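PDB 3HUT: putative branched-chain amino acid ABC transporter from Rhodospirillum rubrum ATCC 11170, which probably serves as the extracellular ligand-binding receptor of an ABC transporter, capturing branched-chain amino acids or related ligands for uptake. Local coordinates for residues Pro298-Thr301 / Arg302-Arg306. Sequence-based numbering, arbitrary orientation.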
loop_
_atom_site.group_PDB
_atom_site.type_symbol
_atom_site.label_atom_id
_atom_site.label_comp_id
_atom_site.label_asym_id
_atom_site.label_seq_id
_atom_site.Cartn_x
_atom_site.Cartn_y
_atom_site.Cartn_z
ATOM N N PRO A 298 10.861 16.608 22.393
ATOM C CA PRO A 298 10.553 18.034 22.230
ATOM C C PRO A 298 11.608 18.841 21.472
ATOM O O PRO A 298 11.280 19.793 20.756
ATOM C CB PRO A 298 10.401 18.520 23.671
ATOM C CG PRO A 298 9.911 17.305 24.386
ATOM C CD PRO A 298 10.795 16.226 23.814
ATOM N N GLU A 299 12.871 18.464 21.634
ATOM C CA GLU A 299 13.964 19.170 20.975
ATOM C C GLU A 299 14.310 18.534 19.633
ATOM O O GLU A 299 15.419 18.683 19.128
ATOM C CB GLU A 299 15.199 19.184 21.882
ATOM C CG GLU A 299 15.806 20.572 22.075
ATOM C CD GLU A 299 17.041 20.563 22.967
ATOM O OE1 GLU A 299 16.949 20.076 24.113
ATOM O OE2 GLU A 299 18.104 21.048 22.520
ATOM N N VAL A 300 13.346 17.828 19.059
ATOM C CA VAL A 300 13.538 17.167 17.776
ATOM C C VAL A 300 14.000 18.122 16.670
ATOM O O VAL A 300 13.572 19.269 16.609
ATOM C CB VAL A 300 12.221 16.482 17.324
ATOM C CG1 VAL A 300 11.090 17.493 17.315
ATOM C CG2 VAL A 300 12.386 15.871 15.935
ATOM N N THR A 301 14.887 17.635 15.805
ATOM C CA THR A 301 15.370 18.416 14.672
ATOM C C THR A 301 15.084 17.596 13.418
ATOM O O THR A 301 14.744 16.414 13.502
ATOM C CB THR A 301 16.891 18.665 14.727
ATOM O OG1 THR A 301 17.580 17.411 14.646
ATOM C CG2 THR A 301 17.277 19.378 16.013
ATOM N N ARG A 302 15.225 18.223 12.259
ATOM C CA ARG A 302 14.987 17.540 10.998
ATOM C C ARG A 302 15.891 16.318 10.893
ATOM O O ARG A 302 15.463 15.245 10.457
ATOM C CB ARG A 302 15.250 18.500 9.833
ATOM C CG ARG A 302 14.233 19.628 9.757
ATOM C CD ARG A 302 14.538 20.637 8.654
ATOM N NE ARG A 302 13.481 21.640 8.588
ATOM C CZ ARG A 302 13.496 22.730 7.822
ATOM N NH1 ARG A 302 14.525 22.991 7.027
ATOM N NH2 ARG A 302 12.470 23.573 7.865
ATOM N N GLU A 303 17.142 16.487 11.319
ATOM C CA GLU A 303 18.136 15.420 11.277
ATOM C C GLU A 303 17.806 14.276 12.233
ATOM O O GLU A 303 17.892 13.106 11.860
ATOM C CB GLU A 303 19.525 15.974 11.624
ATOM C CG GLU A 303 19.905 17.253 10.889
ATOM C CD GLU A 303 19.074 18.453 11.325
ATOM O OE1 GLU A 303 19.014 18.731 12.539
ATOM O OE2 GLU A 303 18.484 19.125 10.455
ATOM N N SER A 304 17.447 14.608 13.469
ATOM C CA SER A 304 17.126 13.576 14.445
ATOM C C SER A 304 15.821 12.880 14.073
ATOM O O SER A 304 15.646 11.692 14.350
ATOM C CB SER A 304 17.028 14.165 15.857
ATOM O OG SER A 304 15.834 14.905 16.037
ATOM N N LEU A 305 14.910 13.619 13.443
ATOM C CA LEU A 305 13.642 13.037 13.030
ATOM C C LEU A 305 13.871 12.064 11.877
ATOM O O LEU A 305 13.186 11.048 11.774
ATOM C CB LEU A 305 12.649 14.130 12.614
ATOM C CG LEU A 305 11.272 13.646 12.129
ATOM C CD1 LEU A 305 10.677 12.646 13.117
ATOM C CD2 LEU A 305 10.341 14.850 11.963
ATOM N N ARG A 306 14.836 12.364 11.011
ATOM C CA ARG A 306 15.130 11.465 9.891
ATOM C C ARG A 306 15.636 10.128 10.442
ATOM O O ARG A 306 15.258 9.065 9.947
ATOM C CB ARG A 306 16.190 12.066 8.964
ATOM C CG ARG A 306 16.304 11.341 7.615
ATOM C CD ARG A 306 17.756 11.149 7.216
ATOM N NE ARG A 306 18.465 10.297 8.173
ATOM C CZ ARG A 306 18.561 8.970 8.083
ATOM N NH1 ARG A 306 17.999 8.319 7.070
ATOM N NH2 ARG A 306 19.219 8.291 9.018
#
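T301 and S304 form a capping box that starts helix 302-310, where the loop from helix 277-296 ends at T301, the N-cap, in this periplasmic-binding-protein fold. The reciprocal bonds define it: S304 N donates to T301 OG1 at 3.0 Å (N-H...O 166°), and T301 N donates to S304 OG at 2.9 Å, almost straight at 175°. Both hydroxyls sit between their own backbone N and carbonyl carbon (chi1 63° for T301), pointing T301 OG1 forward to S304 N and S304 OG back to T301 N. T301 OG1 also donates to E303 OE1 at 2.9 Å, meeting it from above the carboxylate plane; the E303 chain, bent at chi2, crosses the threonine at about a right angle. Replacing T301 with valine would probably leave S304 N without its cap and E303 OE1 without this donor. The first backbone bond of the helix follows, from L305 N to T301 O. Buried L305 packs against M289, A292 and V293 of helix 277-296; R302 leads away, its guanidinium bonded to the carbonyl oxygens of V68 and V73. V300 CG2 packs 3.8 Å from L305 CB and lies 3.6 Å from S304 OG.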